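Local coordinates for protein 2,3-dihydroxybenzoate-AMP ligase (Bacillus subtilis, PDB 1MDB) that belongs to the ANL superfamily of AMP-binding enzymes and holds adenosine monophosphate and 2,3-dihydroxy-benzoic acid in adjoining pockets, at residues A[223-228]-A[272-277]; A[325-330]-A[340-345]; A[358-363]-A[384-389]. All coordinates share one frame; numbering follows the deposited sequence.

Contact 1 (A[223-228]-A[272-277]); sequences STVYLA and KVTITA
Val225, at the start of strand 225-228, and Thr274, just ahead of strand 275-278, begin the parallel pairing through a threonine side chain as well as the backbone. Val225 N donates to Thr274 OG1 at 3.0 Å, almost straight at 174°, while Thr274 N returns a 2.9 Å bond to a lone pair of Val225 O. Thr274 OG1 reaches that N-H because chi1 (63°) sets it between its own backbone N and carbonyl carbon. Further on, Leu227 N donates to Ile275 O at 3.1 Å, and the hydroxyl of Thr276 donates to Leu227 O at 3.1 Å from above the carbonyl plane. A water donates to Ala277 O and hydrogen-bonds Tyr226 OH, bridging the far end.

Of the apolar contacts, Ile275 CG2 meets Tyr226 CD1 at 3.9 Å on the face they share, and also Thr224 CG2; around Leu227, whose side chain is on the opposite face, Val273 CG1 lies 3.6 Å from CB.

The strand axes approach to 4.9 Å at 25°, evidence of neighbouring parallel strands in the large mixed sheet. Strand 252-255 flanks 225-228 through backbone bonds of Tyr226 to Arg252 and Val254, strand 302-306 lies beyond 275-278, and helix 261-271 covers Leu227 and Val273 with Ile268.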
loop_
_atom_site.group_PDB
_atom_site.type_symbol
_atom_site.label_atom_id
_atom_site.label_comp_id
_atom_site.label_asym_id
_atom_site.label_seq_id
_atom_site.Cartn_x
_atom_site.Cartn_y
_atom_site.Cartn_z
ATOM N N SER A 223 -14.365 -15.333 -11.185
ATOM C CA SER A 223 -13.546 -16.456 -10.730
ATOM C C SER A 223 -12.354 -16.069 -9.881
ATOM O O SER A 223 -11.598 -16.926 -9.433
ATOM C CB SER A 223 -13.067 -17.291 -11.919
ATOM O OG SER A 223 -13.897 -18.428 -12.080
ATOM N N THR A 224 -12.185 -14.774 -9.660
ATOM C CA THR A 224 -11.077 -14.297 -8.853
ATOM C C THR A 224 -11.248 -14.622 -7.374
ATOM O O THR A 224 -12.293 -14.359 -6.786
ATOM C CB THR A 224 -10.923 -12.767 -8.981
ATOM O OG1 THR A 224 -10.592 -12.432 -10.335
ATOM C CG2 THR A 224 -9.832 -12.259 -8.033
ATOM N N VAL A 225 -10.223 -15.229 -6.786
ATOM C CA VAL A 225 -10.219 -15.516 -5.359
ATOM C C VAL A 225 -8.939 -14.823 -4.882
ATOM O O VAL A 225 -7.835 -15.344 -5.039
ATOM C CB VAL A 225 -10.125 -17.023 -5.042
ATOM C CG1 VAL A 225 -10.276 -17.228 -3.548
ATOM C CG2 VAL A 225 -11.211 -17.799 -5.788
ATOM N N TYR A 226 -9.095 -13.628 -4.330
ATOM C CA TYR A 226 -7.957 -12.847 -3.867
ATOM C C TYR A 226 -7.737 -13.004 -2.374
ATOM O O TYR A 226 -8.664 -12.835 -1.576
ATOM C CB TYR A 226 -8.188 -11.371 -4.204
ATOM C CG TYR A 226 -7.133 -10.413 -3.688
ATOM C CD1 TYR A 226 -6.175 -9.864 -4.544
ATOM C CD2 TYR A 226 -7.118 -10.023 -2.344
ATOM C CE1 TYR A 226 -5.228 -8.937 -4.070
ATOM C CE2 TYR A 226 -6.180 -9.110 -1.864
ATOM C CZ TYR A 226 -5.242 -8.568 -2.728
ATOM O OH TYR A 226 -4.327 -7.656 -2.243
ATOM N N LEU A 227 -6.505 -13.340 -2.002
ATOM C CA LEU A 227 -6.144 -13.483 -0.598
ATOM C C LEU A 227 -5.564 -12.156 -0.105
ATOM O O LEU A 227 -4.580 -11.644 -0.672
ATOM C CB LEU A 227 -5.078 -14.560 -0.421
ATOM C CG LEU A 227 -4.547 -14.709 1.006
ATOM C CD1 LEU A 227 -5.647 -15.295 1.892
ATOM C CD2 LEU A 227 -3.311 -15.614 1.006
ATOM N N ALA A 228 -6.168 -11.596 0.938
ATOM C CA ALA A 228 -5.667 -10.351 1.515
ATOM C C ALA A 228 -4.630 -10.767 2.554
ATOM O O ALA A 228 -4.987 -11.117 3.674
ATOM C CB ALA A 228 -6.798 -9.591 2.180
ATOM N N LYS A 272 -8.321 -22.140 -2.544
ATOM C CA LYS A 272 -7.916 -22.087 -3.947
ATOM C C LYS A 272 -7.783 -20.658 -4.465
ATOM O O LYS A 272 -8.406 -20.268 -5.449
ATOM C CB LYS A 272 -8.892 -22.889 -4.815
ATOM C CG LYS A 272 -8.528 -24.362 -4.860
ATOM C CD LYS A 272 -9.657 -25.230 -5.353
ATOM C CE LYS A 272 -9.225 -26.683 -5.301
ATOM N NZ LYS A 272 -8.547 -26.996 -4.002
ATOM N N VAL A 273 -6.950 -19.884 -3.780
ATOM C CA VAL A 273 -6.687 -18.503 -4.152
ATOM C C VAL A 273 -6.015 -18.424 -5.527
ATOM O O VAL A 273 -5.079 -19.169 -5.814
ATOM C CB VAL A 273 -5.762 -17.836 -3.120
ATOM C CG1 VAL A 273 -5.560 -16.374 -3.479
ATOM C CG2 VAL A 273 -6.345 -17.983 -1.719
ATOM N N THR A 274 -6.495 -17.511 -6.366
ATOM C CA THR A 274 -5.951 -17.314 -7.706
ATOM C C THR A 274 -4.985 -16.129 -7.784
ATOM O O THR A 274 -4.265 -15.970 -8.775
ATOM C CB THR A 274 -7.067 -17.055 -8.724
ATOM O OG1 THR A 274 -7.753 -15.843 -8.384
ATOM C CG2 THR A 274 -8.046 -18.226 -8.746
ATOM N N ILE A 275 -4.972 -15.296 -6.747
ATOM C CA ILE A 275 -4.094 -14.125 -6.738
ATOM C C ILE A 275 -3.891 -13.523 -5.348
ATOM O O ILE A 275 -4.828 -13.470 -4.549
ATOM C CB ILE A 275 -4.652 -13.014 -7.656
ATOM C CG1 ILE A 275 -3.761 -11.767 -7.573
ATOM C CG2 ILE A 275 -6.091 -12.690 -7.256
ATOM C CD1 ILE A 275 -4.252 -10.580 -8.404
ATOM N N THR A 276 -2.663 -13.086 -5.066
ATOM C CA THR A 276 -2.350 -12.446 -3.794
ATOM C C THR A 276 -1.267 -11.383 -4.009
ATOM O O THR A 276 -0.618 -11.337 -5.065
ATOM C CB THR A 276 -1.910 -13.476 -2.729
ATOM O OG1 THR A 276 -1.838 -12.835 -1.450
ATOM C CG2 THR A 276 -0.561 -14.072 -3.063
ATOM N N ALA A 277 -1.076 -10.515 -3.021
ATOM C CA ALA A 277 -0.097 -9.445 -3.161
ATOM C C ALA A 277 0.852 -9.363 -1.980
ATOM O O ALA A 277 0.426 -9.389 -0.821
ATOM C CB ALA A 277 -0.812 -8.113 -3.350
HETATM O O HOH W 1 -2.334 -9.028 -0.104
#

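Contact 2 (A[325-330]-A[340-345]); sequences TLQQVF and TRLDDP. With AMP (adenosine monophosphate), chain D; DBH (2,3-dihydroxy-benzoic acid), chain E.
Thr340 meets strand 325-330 beside Gln327, with their CA atoms 5.6 Å apart, and its backbone N donates to Gln328 O at 3.2 Å, within the carbonyl plane. The following residues depart into a type I turn from Arg341 to Asp344, in which Asp344 N bonds Arg341 O and Asp344 OD1 accepts from Arg341 N.

The threonine hydroxyl supplies a second link to the strand: Gln328 N donates to Thr340 OG1 at 3.1 Å. A chi1 of 49° swings OG1 towards the strand backbone and leaves CG2 against Gln328 CB. A water bonded to the same OG1 at 2.7 Å lies within hydrogen-bonding distance of Leu326 O and probably donates to it.

Gln327 and Thr340 run past one another in opposite directions. The glutamine chain is extended through CG and CD (chi1 -176°, chi2 -177°), which carries its amide alongside Thr340 to the carbonyl. NE2 donates to Thr340 O at 3.3 Å, nearly in line with the C=O and close to the amide plane. Gln304 NE2 donates to the other end, OE1, so both ends of the amide are held. Leu342 CD2 packs 3.6 Å from Gln327 NE2.

At the strand's far end the ligands begin: Val329 O accepts from AMP N6 at 2.7 Å, Val329 CG1 lies 3.6 Å from DBH C9, and Phe330 CD1 approaches the adenine.

Strand 302-306 pairs with 325-331 through backbone bonds of Gln327 to Leu303 and Val305. Helix 346-351 places Ile349 against Thr325 and Leu326, and helix 204-218 brings Cys218 to Gln327.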
loop_
_atom_site.group_PDB
_atom_site.type_symbol
_atom_site.label_atom_id
_atom_site.label_comp_id
_atom_site.label_asym_id
_atom_site.label_seq_id
_atom_site.Cartn_x
_atom_site.Cartn_y
_atom_site.Cartn_z
ATOM N N THR A 325 2.363 -16.480 -12.750
ATOM C CA THR A 325 2.850 -15.241 -13.326
ATOM C C THR A 325 3.148 -14.215 -12.239
ATOM O O THR A 325 2.374 -14.049 -11.284
ATOM C CB THR A 325 1.816 -14.604 -14.272
ATOM O OG1 THR A 325 1.480 -15.524 -15.317
ATOM C CG2 THR A 325 2.381 -13.339 -14.883
ATOM N N LEU A 326 4.274 -13.530 -12.389
ATOM C CA LEU A 326 4.644 -12.498 -11.443
ATOM C C LEU A 326 4.125 -11.197 -12.016
ATOM O O LEU A 326 4.070 -11.025 -13.233
ATOM C CB LEU A 326 6.167 -12.419 -11.292
ATOM C CG LEU A 326 6.699 -11.097 -10.718
ATOM C CD1 LEU A 326 6.269 -10.968 -9.247
ATOM C CD2 LEU A 326 8.230 -11.039 -10.861
ATOM N N GLN A 327 3.696 -10.296 -11.147
ATOM C CA GLN A 327 3.244 -8.994 -11.604
ATOM C C GLN A 327 3.855 -7.971 -10.668
ATOM O O GLN A 327 3.569 -7.966 -9.469
ATOM C CB GLN A 327 1.718 -8.852 -11.573
ATOM C CG GLN A 327 1.264 -7.496 -12.169
ATOM C CD GLN A 327 -0.238 -7.265 -12.107
ATOM O OE1 GLN A 327 -0.849 -7.347 -11.037
ATOM N NE2 GLN A 327 -0.841 -6.963 -13.255
ATOM N N GLN A 328 4.725 -7.123 -11.203
ATOM C CA GLN A 328 5.337 -6.099 -10.381
ATOM C C GLN A 328 4.366 -4.942 -10.337
ATOM O O GLN A 328 3.752 -4.595 -11.340
ATOM C CB GLN A 328 6.686 -5.666 -10.953
ATOM C CG GLN A 328 7.740 -6.763 -10.862
ATOM C CD GLN A 328 9.152 -6.224 -10.829
ATOM O OE1 GLN A 328 10.063 -6.814 -11.404
ATOM N NE2 GLN A 328 9.344 -5.104 -10.145
ATOM N N VAL A 329 4.215 -4.356 -9.158
ATOM C CA VAL A 329 3.288 -3.265 -8.994
ATOM C C VAL A 329 3.971 -2.075 -8.343
ATOM O O VAL A 329 4.467 -2.166 -7.224
ATOM C CB VAL A 329 2.098 -3.713 -8.128
ATOM C CG1 VAL A 329 1.008 -2.656 -8.155
ATOM C CG2 VAL A 329 1.576 -5.051 -8.630
ATOM N N PHE A 330 3.996 -0.956 -9.055
ATOM C CA PHE A 330 4.623 0.252 -8.542
ATOM C C PHE A 330 3.555 1.321 -8.459
ATOM O O PHE A 330 3.207 1.943 -9.456
ATOM C CB PHE A 330 5.782 0.669 -9.460
ATOM C CG PHE A 330 6.309 2.062 -9.204
ATOM C CD1 PHE A 330 6.388 2.578 -7.909
ATOM C CD2 PHE A 330 6.747 2.850 -10.265
ATOM C CE1 PHE A 330 6.897 3.865 -7.677
ATOM C CE2 PHE A 330 7.260 4.136 -10.050
ATOM C CZ PHE A 330 7.335 4.646 -8.757
ATOM N N THR A 340 3.157 -4.529 -14.531
ATOM C CA THR A 340 3.715 -5.234 -15.674
ATOM C C THR A 340 2.437 -5.936 -16.139
ATOM O O THR A 340 1.598 -6.306 -15.305
ATOM C CB THR A 340 4.764 -6.291 -15.270
ATOM O OG1 THR A 340 4.245 -7.118 -14.223
ATOM C CG2 THR A 340 6.045 -5.619 -14.813
ATOM N N ARG A 341 2.246 -6.092 -17.444
ATOM C CA ARG A 341 1.025 -6.739 -17.919
ATOM C C ARG A 341 1.110 -8.247 -17.763
ATOM O O ARG A 341 2.185 -8.828 -17.856
ATOM C CB ARG A 341 0.737 -6.344 -19.368
ATOM C CG ARG A 341 0.461 -4.847 -19.544
ATOM C CD ARG A 341 -0.679 -4.366 -18.636
ATOM N NE ARG A 341 -1.103 -2.994 -18.924
ATOM C CZ ARG A 341 -0.529 -1.899 -18.437
ATOM N NH1 ARG A 341 0.514 -1.990 -17.616
ATOM N NH2 ARG A 341 -0.999 -0.704 -18.774
ATOM N N LEU A 342 -0.033 -8.877 -17.511
ATOM C CA LEU A 342 -0.084 -10.318 -17.295
ATOM C C LEU A 342 0.355 -11.183 -18.483
ATOM O O LEU A 342 0.716 -12.352 -18.305
ATOM C CB LEU A 342 -1.490 -10.713 -16.827
ATOM C CG LEU A 342 -1.935 -10.030 -15.524
ATOM C CD1 LEU A 342 -3.377 -10.413 -15.185
ATOM C CD2 LEU A 342 -0.999 -10.427 -14.388
ATOM N N ASP A 343 0.339 -10.615 -19.683
ATOM C CA ASP A 343 0.762 -11.342 -20.876
ATOM C C ASP A 343 2.047 -10.740 -21.444
ATOM O O ASP A 343 2.282 -10.782 -22.654
ATOM C CB ASP A 343 -0.328 -11.307 -21.949
ATOM C CG ASP A 343 -0.799 -9.902 -22.257
ATOM O OD1 ASP A 343 -0.110 -8.936 -21.861
ATOM O OD2 ASP A 343 -1.861 -9.763 -22.903
ATOM N N ASP A 344 2.868 -10.168 -20.568
ATOM C CA ASP A 344 4.134 -9.561 -20.966
ATOM C C ASP A 344 5.242 -10.607 -20.973
ATOM O O ASP A 344 5.124 -11.652 -20.334
ATOM C CB ASP A 344 4.516 -8.444 -19.984
ATOM C CG ASP A 344 3.968 -7.097 -20.389
ATOM O OD1 ASP A 344 4.040 -6.154 -19.568
ATOM O OD2 ASP A 344 3.473 -6.977 -21.530
ATOM N N PRO A 345 6.335 -10.339 -21.705
ATOM C CA PRO A 345 7.459 -11.280 -21.764
ATOM C C PRO A 345 8.076 -11.417 -20.374
ATOM O O PRO A 345 8.045 -10.468 -19.590
ATOM C CB PRO A 345 8.418 -10.609 -22.748
ATOM C CG PRO A 345 7.495 -9.843 -23.650
ATOM C CD PRO A 345 6.512 -9.246 -22.677
HETATM P P AMP D . 2.584 4.009 -0.804
HETATM O O1P AMP D . 1.588 5.136 -0.876
HETATM O O2P AMP D . 2.872 3.525 0.578
HETATM O O3P AMP D . 2.229 2.878 -1.734
HETATM O "O5'" AMP D . 4.061 4.589 -1.268
HETATM C "C5'" AMP D . 4.396 4.852 -2.661
HETATM C "C4'" AMP D . 5.921 4.895 -2.823
HETATM O "O4'" AMP D . 6.364 3.586 -2.523
HETATM C "C3'" AMP D . 6.418 5.131 -4.219
HETATM O "O3'" AMP D . 6.478 6.519 -4.539
HETATM C "C2'" AMP D . 7.773 4.436 -4.207
HETATM O "O2'" AMP D . 8.812 5.305 -3.706
HETATM C "C1'" AMP D . 7.493 3.251 -3.317
HETATM N N9 AMP D . 7.196 1.939 -4.338
HETATM C C8 AMP D . 6.008 1.296 -4.411
HETATM N N7 AMP D . 6.054 0.276 -5.265
HETATM C C5 AMP D . 7.293 0.298 -5.721
HETATM C C6 AMP D . 7.835 -0.595 -6.639
HETATM N N6 AMP D . 7.142 -1.605 -7.164
HETATM N N1 AMP D . 9.152 -0.386 -6.974
HETATM C C2 AMP D . 9.899 0.629 -6.454
HETATM N N3 AMP D . 9.372 1.482 -5.565
HETATM C C4 AMP D . 8.056 1.333 -5.179
HETATM C C21 DBH E . 2.567 1.867 -2.253
HETATM O O9 DBH E . 3.789 1.561 -1.797
HETATM C C18 DBH E . 1.872 1.075 -3.300
HETATM C C15 DBH E . 2.478 -0.110 -3.813
HETATM C C12 DBH E . 1.841 -0.862 -4.822
HETATM C C3 DBH E . 0.607 1.505 -3.812
HETATM O O3 DBH E . -0.046 2.663 -3.345
HETATM C C6 DBH E . -0.025 0.751 -4.821
HETATM C C9 DBH E . 0.581 -0.423 -5.330
HETATM O O6 DBH E . -1.239 1.163 -5.322
HETATM O O HOH W 2 2.947 -9.362 -14.828
#

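Contact 3 (A[358-363]-A[384-389]); sequences SPYDES and RGPYTI
Asp361 and Tyr387 form one tightly packed part of this contact. Tyr387 OH donates to Asp361 OD2 at a very short 2.5 Å, the oxygen lying near the ring plane at its edge; carboxylate and ring planes stand 74° apart. OD2 also accepts from Ser358 N, on its anti side and 29° out of the carboxylate plane, so two donors hold this oxygen. Two such donors would be expected to stabilise a charged carboxylate. The phenol oxygen has a further hydrogen bond with Val337 N. Ser358 CB abuts the Tyr387 ring edge, 3.7 Å from CE2. The other carboxylate oxygen, OD1, accepts from a water that also bonds Thr388 OG1. Equally close are the backbones of Glu362 and Arg384, which bond twice, Glu362 N to Arg384 O at 2.6 Å and Arg384 N to Glu362 O at 2.8 Å.

Above this pair, the side chains of Glu362 and Arg384 form a partly exposed flank, lying side by side and pointing the same way. Their salt bridge joins OE2 to NH1 at 3.1 Å, with OE1 over one guanidinium face and the two planes 49° apart. The looser side is that of Tyr360, itself exposed, whose side chain meets Pro386 through CB, 3.6 Å from CG.

The reciprocal backbone bonds define a hydrogen-bonded antiparallel pair at the start of strand 362-366 and the end of strand 379-384, in a four-stranded antiparallel sheet. Before that pair, Ser358 OG, also hydrogen-bonded to Tyr209 OH of helix 204-218, accepts from Tyr360 N, an ST turn within the type I turn from Ser358 to Asp361; after it, a second type I turn spans Gly385 to Thr388.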
loop_
_atom_site.group_PDB
_atom_site.type_symbol
_atom_site.label_atom_id
_atom_site.label_comp_id
_atom_site.label_asym_id
_atom_site.label_seq_id
_atom_site.Cartn_x
_atom_site.Cartn_y
_atom_site.Cartn_z
ATOM N N SER A 358 -3.444 3.730 -16.691
ATOM C CA SER A 358 -4.411 4.552 -17.413
ATOM C C SER A 358 -3.817 5.216 -18.644
ATOM O O SER A 358 -2.663 5.634 -18.635
ATOM C CB SER A 358 -4.969 5.641 -16.501
ATOM O OG SER A 358 -5.748 6.567 -17.240
ATOM N N PRO A 359 -4.609 5.325 -19.725
ATOM C CA PRO A 359 -4.146 5.952 -20.967
ATOM C C PRO A 359 -3.948 7.442 -20.730
ATOM O O PRO A 359 -3.245 8.114 -21.484
ATOM C CB PRO A 359 -5.300 5.698 -21.938
ATOM C CG PRO A 359 -5.960 4.471 -21.389
ATOM C CD PRO A 359 -5.948 4.741 -19.909
ATOM N N TYR A 360 -4.577 7.952 -19.676
ATOM C CA TYR A 360 -4.484 9.366 -19.360
ATOM C C TYR A 360 -3.470 9.722 -18.273
ATOM O O TYR A 360 -3.355 10.887 -17.890
ATOM C CB TYR A 360 -5.868 9.906 -18.998
ATOM C CG TYR A 360 -6.909 9.637 -20.066
ATOM C CD1 TYR A 360 -7.642 8.450 -20.070
ATOM C CD2 TYR A 360 -7.145 10.561 -21.086
ATOM C CE1 TYR A 360 -8.590 8.188 -21.061
ATOM C CE2 TYR A 360 -8.088 10.310 -22.084
ATOM C CZ TYR A 360 -8.807 9.121 -22.065
ATOM O OH TYR A 360 -9.742 8.861 -23.044
ATOM N N ASP A 361 -2.744 8.721 -17.772
ATOM C CA ASP A 361 -1.711 8.967 -16.767
ATOM C C ASP A 361 -0.549 9.663 -17.476
ATOM O O ASP A 361 -0.053 9.174 -18.486
ATOM C CB ASP A 361 -1.189 7.653 -16.161
ATOM C CG ASP A 361 -2.017 7.171 -14.972
ATOM O OD1 ASP A 361 -2.361 8.001 -14.109
ATOM O OD2 ASP A 361 -2.306 5.955 -14.894
ATOM N N GLU A 362 -0.125 10.805 -16.956
ATOM C CA GLU A 362 0.992 11.538 -17.536
ATOM C C GLU A 362 2.229 11.376 -16.657
ATOM O O GLU A 362 2.177 11.620 -15.449
ATOM C CB GLU A 362 0.652 13.019 -17.647
ATOM C CG GLU A 362 -0.251 13.371 -18.800
ATOM C CD GLU A 362 -0.730 14.800 -18.716
ATOM O OE1 GLU A 362 -1.708 15.058 -17.979
ATOM O OE2 GLU A 362 -0.118 15.669 -19.375
ATOM N N SER A 363 3.337 10.966 -17.263
ATOM C CA SER A 363 4.576 10.787 -16.531
ATOM C C SER A 363 5.707 11.626 -17.114
ATOM O O SER A 363 5.837 11.763 -18.331
ATOM C CB SER A 363 4.985 9.310 -16.535
ATOM O OG SER A 363 4.135 8.540 -15.703
ATOM N N ARG A 384 0.864 12.865 -13.310
ATOM C CA ARG A 384 -0.389 13.615 -13.298
ATOM C C ARG A 384 -1.471 12.820 -14.028
ATOM O O ARG A 384 -1.214 12.237 -15.086
ATOM C CB ARG A 384 -0.136 14.960 -13.982
ATOM C CG ARG A 384 -1.311 15.895 -14.136
ATOM C CD ARG A 384 -0.786 17.324 -14.269
ATOM N NE ARG A 384 -1.556 18.163 -15.187
ATOM C CZ ARG A 384 -1.292 18.306 -16.485
ATOM N NH1 ARG A 384 -0.274 17.663 -17.047
ATOM N NH2 ARG A 384 -2.041 19.113 -17.223
ATOM N N GLY A 385 -2.678 12.783 -13.466
ATOM C CA GLY A 385 -3.735 12.021 -14.100
ATOM C C GLY A 385 -5.105 12.032 -13.438
ATOM O O GLY A 385 -5.334 12.771 -12.479
ATOM N N PRO A 386 -6.037 11.199 -13.940
ATOM C CA PRO A 386 -7.430 11.024 -13.495
ATOM C C PRO A 386 -7.621 10.559 -12.056
ATOM O O PRO A 386 -8.653 10.846 -11.441
ATOM C CB PRO A 386 -7.989 9.987 -14.475
ATOM C CG PRO A 386 -7.113 10.093 -15.660
ATOM C CD PRO A 386 -5.745 10.287 -15.059
ATOM N N TYR A 387 -6.648 9.818 -11.534
ATOM C CA TYR A 387 -6.748 9.306 -10.175
ATOM C C TYR A 387 -5.528 9.641 -9.314
ATOM O O TYR A 387 -5.193 8.911 -8.374
ATOM C CB TYR A 387 -6.990 7.792 -10.215
ATOM C CG TYR A 387 -5.860 7.021 -10.852
ATOM C CD1 TYR A 387 -4.865 6.445 -10.071
ATOM C CD2 TYR A 387 -5.752 6.916 -12.244
ATOM C CE1 TYR A 387 -3.788 5.789 -10.648
ATOM C CE2 TYR A 387 -4.667 6.263 -12.836
ATOM C CZ TYR A 387 -3.691 5.704 -12.032
ATOM O OH TYR A 387 -2.605 5.061 -12.585
ATOM N N THR A 388 -4.869 10.747 -9.652
ATOM C CA THR A 388 -3.717 11.239 -8.912
ATOM C C THR A 388 -4.161 12.569 -8.318
ATOM O O THR A 388 -4.589 13.462 -9.043
ATOM C CB THR A 388 -2.499 11.465 -9.835
ATOM O OG1 THR A 388 -2.052 10.202 -10.348
ATOM C CG2 THR A 388 -1.354 12.132 -9.067
ATOM N N ILE A 389 -4.086 12.690 -6.994
ATOM C CA ILE A 389 -4.508 13.904 -6.305
ATOM C C ILE A 389 -3.752 15.138 -6.771
ATOM O O ILE A 389 -2.686 15.040 -7.366
ATOM C CB ILE A 389 -4.307 13.788 -4.768
ATOM C CG1 ILE A 389 -2.811 13.789 -4.436
ATOM C CG2 ILE A 389 -4.979 12.508 -4.247
ATOM C CD1 ILE A 389 -2.501 13.643 -2.953
HETATM O O HOH W 3 -0.749 10.198 -12.509
#

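In the fold
From the N terminus the three contacts follow in series, with neither nesting nor crossing. Contact 1 closes a 43-residue excursion, just over half of it helix, that passes through strand 252-255 and helix 261-271. Contact 2 closes a much shorter loop of nine residues around strand 337-339. Both reach the nine-strand mixed sheet, where strand 302-306 lies between 275-278 and 325-331; their centres are 16 Å apart. Contact 3 then closes twenty residues carrying much of strands 362-366 and 379-384, in the separate antiparallel sheet. Its centre is 20 Å from that of contact 2, whose strand lines the ligand pocket, and Val337, bonded by Tyr387, also belongs to the 2,3-dihydroxy-benzoic acid pocket.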